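Local atomic coordinates of putative beta-glucosidase (Bifidobacterium adolescentis, PDB entry 5WAB), a protein that hydrolyses beta-glucosides as a family 3 glycoside hydrolase and probably also releases terminal alpha-L-arabinopyranose from ginsenoside Rb2. Residues 142-147 and 192-197; 170-175 and 630-635; 333-338 and 395-400; 641-646 and 658-663. One frame throughout, in Å; residues are numbered along the deposited sequence.

Interaction 1. Residues 142-147 and 192-197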
loop_
_atom_site.group_PDB
_atom_site.type_symbol
_atom_site.label_atom_id
_atom_site.label_comp_id
_atom_site.label_asym_id
_atom_site.label_seq_id
_atom_site.Cartn_x
_atom_site.Cartn_y
_atom_site.Cartn_z
ATOM N N GLY A 142 3.096 3.378 14.342
ATOM C CA GLY A 142 2.058 3.032 15.294
ATOM C C GLY A 142 2.392 1.796 16.106
ATOM O O GLY A 142 2.285 1.805 17.334
ATOM N N VAL A 143 2.783 0.710 15.433
ATOM C CA VAL A 143 3.078 -0.534 16.142
ATOM C C VAL A 143 4.260 -0.339 17.085
ATOM O O VAL A 143 4.196 -0.682 18.272
ATOM C CB VAL A 143 3.346 -1.674 15.145
ATOM C CG1 VAL A 143 3.847 -2.920 15.874
ATOM C CG2 VAL A 143 2.109 -1.992 14.331
ATOM N N GLN A 144 5.347 0.239 16.575
ATOM C CA GLN A 144 6.558 0.358 17.369
ATOM C C GLN A 144 6.422 1.395 18.481
ATOM O O GLN A 144 7.202 1.364 19.443
ATOM C CB GLN A 144 7.742 0.672 16.447
ATOM C CG GLN A 144 7.994 -0.430 15.402
ATOM C CD GLN A 144 9.294 -0.253 14.622
ATOM O OE1 GLN A 144 9.705 -1.139 13.868
ATOM N NE2 GLN A 144 9.950 0.884 14.814
ATOM N N SER A 145 5.423 2.283 18.402
ATOM C CA SER A 145 5.172 3.195 19.511
ATOM C C SER A 145 4.731 2.453 20.762
ATOM O O SER A 145 4.761 3.028 21.853
ATOM C CB SER A 145 4.116 4.240 19.135
ATOM O OG SER A 145 2.823 3.668 19.037
ATOM N N LYS A 146 4.316 1.196 20.626
ATOM C CA LYS A 146 3.941 0.360 21.756
ATOM C C LYS A 146 5.048 -0.600 22.162
ATOM O O LYS A 146 4.845 -1.410 23.073
ATOM C CB LYS A 146 2.679 -0.433 21.425
ATOM C CG LYS A 146 1.487 0.427 21.088
ATOM C CD LYS A 146 0.988 1.178 22.306
ATOM C CE LYS A 146 -0.272 1.957 21.979
ATOM N NZ LYS A 146 -0.907 2.498 23.215
ATOM N N GLY A 147 6.207 -0.528 21.509
ATOM C CA GLY A 147 7.327 -1.385 21.821
ATOM C C GLY A 147 7.394 -2.682 21.048
ATOM O O GLY A 147 8.191 -3.552 21.415
ATOM N N GLN A 192 11.677 3.889 11.662
ATOM C CA GLN A 192 12.897 3.102 11.591
ATOM C C GLN A 192 12.448 1.695 11.917
ATOM O O GLN A 192 12.478 1.286 13.086
ATOM C CB GLN A 192 13.983 3.594 12.556
ATOM C CG GLN A 192 14.892 4.714 12.021
ATOM C CD GLN A 192 15.984 4.206 11.068
ATOM O OE1 GLN A 192 16.261 3.005 10.995
ATOM N NE2 GLN A 192 16.606 5.129 10.335
ATOM N N PRO A 193 11.996 0.941 10.921
ATOM C CA PRO A 193 11.428 -0.373 11.219
ATOM C C PRO A 193 12.492 -1.262 11.835
ATOM O O PRO A 193 13.623 -1.337 11.350
ATOM C CB PRO A 193 10.973 -0.885 9.847
ATOM C CG PRO A 193 11.020 0.309 8.933
ATOM C CD PRO A 193 12.083 1.197 9.477
ATOM N N TRP A 194 12.127 -1.925 12.925
ATOM C CA TRP A 194 13.114 -2.752 13.597
ATOM C C TRP A 194 13.502 -3.962 12.754
ATOM O O TRP A 194 14.533 -4.584 13.026
ATOM C CB TRP A 194 12.585 -3.150 14.985
ATOM C CG TRP A 194 12.324 -1.942 15.869
ATOM C CD1 TRP A 194 12.719 -0.651 15.630
ATOM C CD2 TRP A 194 11.622 -1.912 17.123
ATOM N NE1 TRP A 194 12.303 0.175 16.648
ATOM C CE2 TRP A 194 11.630 -0.573 17.578
ATOM C CE3 TRP A 194 10.990 -2.885 17.905
ATOM C CZ2 TRP A 194 11.031 -0.188 18.779
ATOM C CZ3 TRP A 194 10.402 -2.503 19.093
ATOM C CH2 TRP A 194 10.422 -1.165 19.518
ATOM N N THR A 195 12.729 -4.267 11.715
ATOM C CA THR A 195 12.944 -5.439 10.880
ATOM C C THR A 195 12.486 -5.113 9.460
ATOM O O THR A 195 11.527 -4.359 9.264
ATOM C CB THR A 195 12.191 -6.648 11.457
ATOM O OG1 THR A 195 12.838 -7.077 12.663
ATOM C CG2 THR A 195 12.164 -7.804 10.486
ATOM N N ILE A 196 13.212 -5.642 8.477
ATOM C CA ILE A 196 12.837 -5.558 7.071
ATOM C C ILE A 196 12.880 -6.966 6.497
ATOM O O ILE A 196 13.769 -7.751 6.837
ATOM C CB ILE A 196 13.779 -4.618 6.291
ATOM C CG1 ILE A 196 13.507 -3.162 6.672
ATOM C CG2 ILE A 196 13.634 -4.820 4.779
ATOM C CD1 ILE A 196 14.318 -2.176 5.882
ATOM N N MET A 197 11.908 -7.297 5.646
ATOM C CA MET A 197 11.873 -8.583 4.958
ATOM C C MET A 197 12.233 -8.378 3.494
ATOM O O MET A 197 11.591 -7.583 2.801
ATOM C CB MET A 197 10.500 -9.240 5.065
ATOM C CG MET A 197 10.436 -10.596 4.369
ATOM S SD MET A 197 8.858 -11.445 4.573
ATOM C CE MET A 197 8.523 -11.125 6.303
#
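Gln144 OE1 takes the backbone N-H of Trp194, with Trp194 N 2.7 Å from Gln144 OE1 and the N-H...O angle 160°. The donor is tilted only modestly from the plane of the side-chain carbonyl. Thr150 OG1 adds a weak hydrogen bond to the same oxygen. The other half of the amide works as a donor: Gln144 NE2 lies 3.1 Å from Gln192 O. That bond is nearly straight at 171° and runs in the amide plane, although it reaches the Gln192 carbonyl from above the carbonyl plane. Two bonds to the main chain thus fix the rotation of the amide. Gln144 gets there with CG beside its own backbone N (chi1 -61°) and an extended chain beyond.

The segments belong to the TIM-barrel-like N-terminal domain. Here the C-terminal end of helix 129-144 meets the loop that leads into the parallel strand 195-198.

The amide also stacks on one face of the Trp194 indole, its CD lying toward the rim of the ring. Gln144 NE2 and Trp194 NE1 are 3.1 Å apart, but both are donors and form no bond. Gly147, which ends the helix in a Schellman motif, sets its carbonyl at the indole edge, with Gly147 O 3.4 Å from Trp194 CZ3. Helix 271-292 also packs on the indole, through Leu284, Lys287 and Thr288.

Interaction 2. Residues 170-175 and 630-635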
loop_
_atom_site.group_PDB
_atom_site.type_symbol
_atom_site.label_atom_id
_atom_site.label_comp_id
_atom_site.label_asym_id
_atom_site.label_seq_id
_atom_site.Cartn_x
_atom_site.Cartn_y
_atom_site.Cartn_z
ATOM N N ASN A 170 14.199 -7.051 -14.075
ATOM C CA ASN A 170 15.249 -6.266 -14.714
ATOM C C ASN A 170 14.761 -4.827 -14.833
ATOM O O ASN A 170 13.880 -4.520 -15.646
ATOM C CB ASN A 170 15.619 -6.863 -16.070
ATOM C CG ASN A 170 16.192 -8.264 -15.948
ATOM O OD1 ASN A 170 16.831 -8.593 -14.948
ATOM N ND2 ASN A 170 15.962 -9.099 -16.958
ATOM N N ILE A 171 15.338 -3.951 -14.017
ATOM C CA ILE A 171 14.830 -2.605 -13.793
ATOM C C ILE A 171 15.970 -1.615 -13.960
ATOM O O ILE A 171 17.094 -1.872 -13.513
ATOM C CB ILE A 171 14.226 -2.475 -12.378
ATOM C CG1 ILE A 171 13.302 -3.655 -12.075
ATOM C CG2 ILE A 171 13.493 -1.147 -12.222
ATOM C CD1 ILE A 171 12.770 -3.649 -10.669
ATOM N N SER A 172 15.688 -0.489 -14.608
ATOM C CA SER A 172 16.682 0.572 -14.694
ATOM C C SER A 172 16.875 1.224 -13.327
ATOM O O SER A 172 16.022 1.137 -12.439
ATOM C CB SER A 172 16.266 1.634 -15.705
ATOM O OG SER A 172 15.207 2.405 -15.181
ATOM N N GLN A 173 18.012 1.910 -13.176
ATOM C CA GLN A 173 18.307 2.580 -11.913
ATOM C C GLN A 173 17.300 3.682 -11.608
ATOM O O GLN A 173 16.820 3.785 -10.473
ATOM C CB GLN A 173 19.731 3.127 -11.929
ATOM C CG GLN A 173 20.758 2.020 -11.784
ATOM C CD GLN A 173 20.526 1.196 -10.529
ATOM O OE1 GLN A 173 20.295 -0.011 -10.597
ATOM N NE2 GLN A 173 20.599 1.847 -9.370
ATOM N N ARG A 174 16.949 4.500 -12.606
ATOM C CA ARG A 174 15.938 5.535 -12.387
ATOM C C ARG A 174 14.642 4.942 -11.857
ATOM O O ARG A 174 14.064 5.453 -10.890
ATOM C CB ARG A 174 15.667 6.307 -13.678
ATOM C CG ARG A 174 16.567 7.493 -13.904
ATOM C CD ARG A 174 15.975 8.426 -14.949
ATOM N NE ARG A 174 14.755 9.097 -14.499
ATOM C CZ ARG A 174 13.854 9.639 -15.319
ATOM N NH1 ARG A 174 14.031 9.584 -16.632
ATOM N NH2 ARG A 174 12.770 10.231 -14.833
ATOM N N ALA A 175 14.160 3.867 -12.482
ATOM C CA ALA A 175 12.894 3.286 -12.050
ATOM C C ALA A 175 13.004 2.719 -10.641
ATOM O O ALA A 175 12.074 2.861 -9.837
ATOM C CB ALA A 175 12.437 2.218 -13.047
ATOM N N TRP A 630 16.021 11.159 -10.432
ATOM C CA TRP A 630 17.281 10.449 -10.323
ATOM C C TRP A 630 18.044 10.569 -11.633
ATOM O O TRP A 630 17.522 10.234 -12.701
ATOM C CB TRP A 630 17.052 8.980 -9.970
ATOM C CG TRP A 630 18.337 8.270 -9.714
ATOM C CD1 TRP A 630 19.036 7.490 -10.589
ATOM C CD2 TRP A 630 19.105 8.311 -8.510
ATOM N NE1 TRP A 630 20.182 7.026 -9.995
ATOM C CE2 TRP A 630 20.249 7.516 -8.717
ATOM C CE3 TRP A 630 18.927 8.929 -7.268
ATOM C CZ2 TRP A 630 21.218 7.331 -7.733
ATOM C CZ3 TRP A 630 19.883 8.745 -6.293
ATOM C CH2 TRP A 630 21.017 7.949 -6.529
ATOM N N SER A 631 19.283 11.036 -11.555
ATOM C CA SER A 631 20.140 11.148 -12.725
ATOM C C SER A 631 21.163 10.024 -12.686
ATOM O O SER A 631 21.978 9.956 -11.763
ATOM C CB SER A 631 20.846 12.501 -12.776
ATOM O OG SER A 631 21.788 12.536 -13.837
ATOM N N GLU A 632 21.129 9.154 -13.694
ATOM C CA GLU A 632 22.157 8.128 -13.781
ATOM C C GLU A 632 23.488 8.731 -14.189
ATOM O O GLU A 632 24.537 8.131 -13.942
ATOM C CB GLU A 632 21.740 7.034 -14.765
ATOM C CG GLU A 632 20.461 6.322 -14.372
ATOM C CD GLU A 632 20.102 5.189 -15.311
ATOM O OE1 GLU A 632 20.954 4.812 -16.149
ATOM O OE2 GLU A 632 18.964 4.674 -15.209
ATOM N N LYS A 633 23.462 9.921 -14.781
ATOM C CA LYS A 633 24.699 10.618 -15.098
ATOM C C LYS A 633 25.357 11.156 -13.834
ATOM O O LYS A 633 26.576 11.038 -13.664
ATOM C CB LYS A 633 24.398 11.745 -16.086
ATOM C CG LYS A 633 25.596 12.515 -16.588
ATOM C CD LYS A 633 25.147 13.610 -17.544
ATOM C CE LYS A 633 24.188 13.069 -18.595
ATOM N NZ LYS A 633 24.820 12.050 -19.482
ATOM N N PHE A 634 24.562 11.720 -12.917
ATOM C CA PHE A 634 25.097 12.197 -11.648
ATOM C C PHE A 634 25.200 11.099 -10.606
ATOM O O PHE A 634 25.885 11.294 -9.598
ATOM C CB PHE A 634 24.235 13.312 -11.047
ATOM C CG PHE A 634 24.266 14.596 -11.813
ATOM C CD1 PHE A 634 25.439 15.320 -11.929
ATOM C CD2 PHE A 634 23.103 15.122 -12.357
ATOM C CE1 PHE A 634 25.462 16.519 -12.619
ATOM C CE2 PHE A 634 23.123 16.322 -13.046
ATOM C CZ PHE A 634 24.302 17.020 -13.177
ATOM N N ASN A 635 24.511 9.977 -10.808
ATOM C CA ASN A 635 24.416 8.927 -9.797
ATOM C C ASN A 635 23.852 9.493 -8.494
ATOM O O ASN A 635 24.313 9.166 -7.398
ATOM C CB ASN A 635 25.778 8.263 -9.567
ATOM C CG ASN A 635 25.673 6.946 -8.825
ATOM O OD1 ASN A 635 24.669 6.235 -8.934
ATOM N ND2 ASN A 635 26.711 6.617 -8.058
#
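The backbones come nearest where the first turn of helix 173-180 meets the end of strand 628-631, with Arg174 CA 5.5 Å from Trp630 CA. Just past the strand, Glu632 reaches back to the helix with CG beside its backbone N (chi1 -61°) and an extended chain. Its carboxylate accepts the backbone N-H of Arg174, with Arg174 N 3.3 Å from Glu632 OE2. The bond is long. It meets the oxygen on the anti side, 20° out of the carboxylate plane. Glu632 OE2 also lies 3.7 Å from Gln173 CB. A carboxylate beside the N-terminal turn would probably be stabilised by the helix dipole.

Ser172 is the N-cap of this helix, and its OG accepts from Ala175 N at 3.2 Å. The contact joins the N-terminal domain of the family 3 fold to the fibronectin type III-like domain, over 450 residues later in the chain.

Arg174 meets the strand with its aliphatic part. Arg174 CG lies 3.1 Å from Trp630 O and 4.1 Å from Trp630 CD1. The Arg174 and Glu632 side chains cross at about a right angle, but their charged ends stay well apart and form no salt bridge. Instead, Arg174 NE pairs with Glu178 and Arg174 NH2 bonds Ala596 O. Glu178 also accepts from Trp630 N, while Arg177 makes a cation-pi contact with the Trp630 ring.

Interaction 3. Residues 333-338 and 395-400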
loop_
_atom_site.group_PDB
_atom_site.type_symbol
_atom_site.label_atom_id
_atom_site.label_comp_id
_atom_site.label_asym_id
_atom_site.label_seq_id
_atom_site.Cartn_x
_atom_site.Cartn_y
_atom_site.Cartn_z
ATOM N N LYS A 333 -37.946 0.978 1.050
ATOM C CA LYS A 333 -38.074 -0.462 0.837
ATOM C C LYS A 333 -36.841 -0.950 0.086
ATOM O O LYS A 333 -36.670 -0.665 -1.107
ATOM C CB LYS A 333 -39.367 -0.785 0.085
ATOM C CG LYS A 333 -39.701 -2.272 -0.024
ATOM C CD LYS A 333 -41.035 -2.477 -0.713
ATOM C CE LYS A 333 -41.484 -3.926 -0.641
ATOM N NZ LYS A 333 -40.531 -4.881 -1.300
ATOM N N ILE A 334 -35.981 -1.686 0.786
ATOM C CA ILE A 334 -34.662 -2.036 0.281
ATOM C C ILE A 334 -34.692 -3.458 -0.251
ATOM O O ILE A 334 -35.303 -4.353 0.353
ATOM C CB ILE A 334 -33.600 -1.879 1.387
ATOM C CG1 ILE A 334 -33.818 -0.604 2.205
ATOM C CG2 ILE A 334 -32.200 -1.871 0.785
ATOM C CD1 ILE A 334 -33.704 0.661 1.377
ATOM N N ALA A 335 -34.057 -3.661 -1.392
ATOM C CA ALA A 335 -33.816 -4.989 -1.934
ATOM C C ALA A 335 -32.315 -5.225 -1.946
ATOM O O ALA A 335 -31.584 -4.565 -2.692
ATOM C CB ALA A 335 -34.391 -5.127 -3.337
ATOM N N VAL A 336 -31.851 -6.154 -1.125
ATOM C CA VAL A 336 -30.435 -6.475 -1.054
ATOM C C VAL A 336 -30.211 -7.739 -1.872
ATOM O O VAL A 336 -30.832 -8.777 -1.611
ATOM C CB VAL A 336 -29.967 -6.642 0.400
ATOM C CG1 VAL A 336 -28.519 -7.092 0.435
ATOM C CG2 VAL A 336 -30.145 -5.338 1.168
ATOM N N ILE A 337 -29.347 -7.642 -2.883
ATOM C CA ILE A 337 -29.075 -8.736 -3.810
ATOM C C ILE A 337 -27.573 -8.970 -3.877
ATOM O O ILE A 337 -26.788 -8.019 -3.936
ATOM C CB ILE A 337 -29.646 -8.453 -5.218
ATOM C CG1 ILE A 337 -31.157 -8.229 -5.156
ATOM C CG2 ILE A 337 -29.338 -9.595 -6.173
ATOM C CD1 ILE A 337 -31.765 -7.928 -6.496
ATOM N N GLY A 338 -27.177 -10.239 -3.872
ATOM C CA GLY A 338 -25.761 -10.586 -3.963
ATOM C C GLY A 338 -25.325 -11.338 -2.722
ATOM O O GLY A 338 -25.513 -10.890 -1.590
ATOM N N VAL A 395 -34.776 -10.941 -9.467
ATOM C CA VAL A 395 -35.559 -10.014 -10.277
ATOM C C VAL A 395 -36.904 -9.734 -9.617
ATOM O O VAL A 395 -37.399 -8.602 -9.655
ATOM C CB VAL A 395 -35.721 -10.540 -11.715
ATOM C CG1 VAL A 395 -36.687 -9.659 -12.490
ATOM C CG2 VAL A 395 -34.379 -10.573 -12.417
ATOM N N GLU A 396 -37.540 -10.759 -9.035
ATOM C CA GLU A 396 -38.800 -10.514 -8.337
ATOM C C GLU A 396 -38.578 -9.602 -7.140
ATOM O O GLU A 396 -39.404 -8.728 -6.851
ATOM C CB GLU A 396 -39.431 -11.835 -7.899
ATOM C CG GLU A 396 -40.077 -12.599 -9.035
ATOM C CD GLU A 396 -41.309 -11.896 -9.574
ATOM O OE1 GLU A 396 -42.087 -11.344 -8.765
ATOM O OE2 GLU A 396 -41.487 -11.879 -10.809
ATOM N N THR A 397 -37.465 -9.785 -6.439
ATOM C CA THR A 397 -37.024 -8.788 -5.486
ATOM C C THR A 397 -36.528 -7.589 -6.295
ATOM O O THR A 397 -36.253 -7.704 -7.489
ATOM C CB THR A 397 -35.934 -9.371 -4.583
ATOM O OG1 THR A 397 -36.411 -10.586 -3.994
ATOM C CG2 THR A 397 -35.607 -8.429 -3.456
ATOM N N ALA A 398 -36.460 -6.419 -5.660
ATOM C CA ALA A 398 -36.043 -5.182 -6.328
ATOM C C ALA A 398 -37.121 -4.701 -7.290
ATOM O O ALA A 398 -37.256 -3.495 -7.518
ATOM C CB ALA A 398 -34.704 -5.345 -7.058
ATOM N N LYS A 399 -37.892 -5.625 -7.863
ATOM C CA LYS A 399 -39.063 -5.197 -8.608
ATOM C C LYS A 399 -40.058 -4.573 -7.646
ATOM O O LYS A 399 -40.794 -3.651 -8.013
ATOM C CB LYS A 399 -39.684 -6.380 -9.353
ATOM C CG LYS A 399 -40.869 -6.025 -10.230
ATOM C CD LYS A 399 -41.365 -7.237 -11.007
ATOM C CE LYS A 399 -42.525 -6.872 -11.918
ATOM N NZ LYS A 399 -42.946 -8.021 -12.766
ATOM N N ASN A 400 -40.048 -5.046 -6.403
ATOM C CA ASN A 400 -40.825 -4.492 -5.311
ATOM C C ASN A 400 -39.868 -3.806 -4.340
ATOM O O ASN A 400 -39.597 -4.312 -3.248
ATOM C CB ASN A 400 -41.609 -5.613 -4.614
ATOM C CG ASN A 400 -42.290 -6.554 -5.598
ATOM O OD1 ASN A 400 -42.851 -6.125 -6.610
ATOM N ND2 ASN A 400 -42.222 -7.851 -5.311
#
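Apolar packing carries the contact. Ala335 CB presses against the backbone at Ala398, near the C-terminal end of helix 388-399, 3.4 Å from Ala398 N and 3.7 Å from Ala398 CB. The methyl of Thr397 meets the same carbon, with Thr397 CG2 3.5 Å from Ala335 CB. That methyl is placed by chi1 (-53°), which sets CG2 anti to the backbone N and OG1 beside it. Ile337 extends its longer branch toward the helix, and its CD1 ends 4.0 Å from Ala398 CB. Small residues on both sides let the chains come close: Ala335 CA and Ala398 CA are 4.9 Å apart.

The polar groups lie at the more exposed end of the contact, around Lys333 and Asn400. The Lys333 chain runs out beside the main chain of Asn400, but its terminal nitrogen is modelled too close to Asn400 O for a bond to be judged. Better defined is the hydrogen bond of Lys333 N to Asp402, which follows the helix. Ala398 O is bonded by Asn441.

Strand 334-337 and helix 395-399 run nearly antiparallel, at 154°, with their axes 7.8 Å apart. Strand 403-409 follows the helix and pairs in parallel with strand 334-337. This is the layered alpha/beta packing of the family 3 C-terminal domain, with a helix laid over a mainly parallel sheet.

Interaction 4. Residues 641-646 and 658-663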
loop_
_atom_site.group_PDB
_atom_site.type_symbol
_atom_site.label_atom_id
_atom_site.label_comp_id
_atom_site.label_asym_id
_atom_site.label_seq_id
_atom_site.Cartn_x
_atom_site.Cartn_y
_atom_site.Cartn_z
ATOM N N ALA A 641 17.381 23.376 -13.064
ATOM C CA ALA A 641 16.900 24.751 -13.088
ATOM C C ALA A 641 15.770 24.906 -14.093
ATOM O O ALA A 641 15.798 24.320 -15.179
ATOM C CB ALA A 641 18.032 25.711 -13.439
ATOM N N GLY A 642 14.766 25.678 -13.720
ATOM C CA GLY A 642 13.665 25.973 -14.609
ATOM C C GLY A 642 12.369 26.105 -13.834
ATOM O O GLY A 642 12.354 26.175 -12.608
ATOM N N GLU A 643 11.272 26.114 -14.584
ATOM C CA GLU A 643 9.955 26.320 -14.006
ATOM C C GLU A 643 9.301 24.985 -13.678
ATOM O O GLU A 643 9.422 24.011 -14.428
ATOM C CB GLU A 643 9.075 27.124 -14.959
ATOM C CG GLU A 643 9.726 28.413 -15.407
ATOM C CD GLU A 643 8.817 29.247 -16.270
ATOM O OE1 GLU A 643 8.016 28.651 -17.012
ATOM O OE2 GLU A 643 8.934 30.490 -16.243
ATOM N N TYR A 644 8.613 24.950 -12.544
ATOM C CA TYR A 644 7.868 23.784 -12.100
ATOM C C TYR A 644 6.466 24.242 -11.744
ATOM O O TYR A 644 6.299 25.224 -11.015
ATOM C CB TYR A 644 8.522 23.116 -10.886
ATOM C CG TYR A 644 9.898 22.547 -11.145
ATOM C CD1 TYR A 644 11.018 23.364 -11.163
ATOM C CD2 TYR A 644 10.080 21.189 -11.364
ATOM C CE1 TYR A 644 12.275 22.850 -11.394
ATOM C CE2 TYR A 644 11.336 20.664 -11.594
ATOM C CZ TYR A 644 12.427 21.504 -11.607
ATOM O OH TYR A 644 13.679 20.997 -11.839
ATOM N N THR A 645 5.464 23.536 -12.253
ATOM C CA THR A 645 4.077 23.884 -11.985
ATOM C C THR A 645 3.590 23.088 -10.782
ATOM O O THR A 645 3.683 21.856 -10.765
ATOM C CB THR A 645 3.188 23.605 -13.197
ATOM O OG1 THR A 645 3.538 24.488 -14.271
ATOM C CG2 THR A 645 1.735 23.830 -12.832
ATOM N N VAL A 646 3.108 23.795 -9.765
ATOM C CA VAL A 646 2.497 23.176 -8.597
ATOM C C VAL A 646 0.991 23.153 -8.821
ATOM O O VAL A 646 0.376 24.202 -9.049
ATOM C CB VAL A 646 2.856 23.927 -7.307
ATOM C CG1 VAL A 646 2.186 23.271 -6.120
ATOM C CG2 VAL A 646 4.361 23.955 -7.121
ATOM N N VAL A 658 -3.379 26.249 -10.038
ATOM C CA VAL A 658 -1.980 25.990 -10.342
ATOM C C VAL A 658 -1.197 27.279 -10.135
ATOM O O VAL A 658 -1.756 28.377 -10.105
ATOM C CB VAL A 658 -1.766 25.450 -11.775
ATOM C CG1 VAL A 658 -2.511 24.141 -11.970
ATOM C CG2 VAL A 658 -2.200 26.480 -12.804
ATOM N N ALA A 659 0.112 27.123 -9.965
ATOM C CA ALA A 659 1.021 28.250 -9.828
ATOM C C ALA A 659 2.410 27.782 -10.224
ATOM O O ALA A 659 2.782 26.638 -9.958
ATOM C CB ALA A 659 1.023 28.809 -8.403
ATOM N N VAL A 660 3.168 28.669 -10.858
ATOM C CA VAL A 660 4.479 28.338 -11.401
ATOM C C VAL A 660 5.550 28.870 -10.461
ATOM O O VAL A 660 5.492 30.026 -10.026
ATOM C CB VAL A 660 4.650 28.914 -12.818
ATOM C CG1 VAL A 660 6.062 28.664 -13.334
ATOM C CG2 VAL A 660 3.616 28.320 -13.759
ATOM N N VAL A 661 6.516 28.018 -10.126
ATOM C CA VAL A 661 7.701 28.438 -9.393
ATOM C C VAL A 661 8.923 28.147 -10.249
ATOM O O VAL A 661 8.958 27.179 -11.018
ATOM C CB VAL A 661 7.812 27.750 -8.017
ATOM C CG1 VAL A 661 6.644 28.144 -7.162
ATOM C CG2 VAL A 661 7.864 26.240 -8.170
ATOM N N THR A 662 9.928 29.004 -10.116
ATOM C CA THR A 662 11.185 28.878 -10.841
ATOM C C THR A 662 12.294 28.558 -9.841
ATOM O O THR A 662 12.535 29.329 -8.907
ATOM C CB THR A 662 11.493 30.164 -11.606
ATOM O OG1 THR A 662 10.380 30.489 -12.449
ATOM C CG2 THR A 662 12.735 29.989 -12.470
ATOM N N LEU A 663 12.944 27.415 -10.021
ATOM C CA LEU A 663 14.001 26.976 -9.125
ATOM C C LEU A 663 15.374 27.216 -9.745
ATOM O O LEU A 663 15.514 27.350 -10.960
ATOM C CB LEU A 663 13.831 25.496 -8.784
ATOM C CG LEU A 663 12.467 25.106 -8.222
ATOM C CD1 LEU A 663 12.487 23.645 -7.813
ATOM C CD2 LEU A 663 12.069 25.998 -7.057
HETATM O O HOH W 1 11.236 31.505 -15.180
#
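Tyr644 and Leu663 each turn CG beside the backbone N (chi1 -64° and -54°), and this brings their side chains across one another at about a right angle. Tyr644 CD1 lies 3.7 Å from Leu663 CD1. Val661 CG2 packs next to them, 4.2 Å from Tyr644 CB, and reaches Val646 CG2 as well.

The backbones form a regular antiparallel ladder. Gly642-Leu663, Tyr644-Val661 and Val646-Ala659 are the hydrogen-bonded pairs. The shortest bond joins Tyr644 N to Val661 O at 2.7 Å, nearly along the C=O axis. The ladder is weaker at one end, where Gly642 N is 3.3 Å from Leu663 O.

Glu643, Thr645, Val660 and Thr662 point to the more exposed face. Glu643 and Thr662 lie side by side there. A water joins them, 2.7 Å from Glu643 OE2 and 3.0 Å from Thr662 OG1. Val660 CG1 covers Glu643 CB at 3.8 Å.

The two strands are a hairpin of the fibronectin type III-like domain. Strand 654-663 is at the edge of its sheet, and strand 642-648 continues the sheet to strand 580-590. Val558 of strand 551-560 covers Val646, Ala659 and Val661. Phe627 meets the Tyr644 ring edge-to-face, and Tyr644 OH bonds Glu640 O.

Overall arrangement
The four contacts sample all three domains of the chain, and none touches another. Interaction 1 lies inside the N-terminal domain, and interaction 2 ties that domain to the fibronectin type III-like domain; their centres are 30 Å apart. Interaction 4 lies in the same fibronectin-like part, about 9 Å from interaction 2 between nearest atoms. Segment 641-646 begins six residues after segment 630-635 ends. Interaction 3 stands apart in the C-terminal alpha/beta domain, on the opposite side of the chain's centre from interactions 1 and 2. Its centre is 56 Å from that of interaction 2. In sequence it is nested within the long loop that interaction 2 closes.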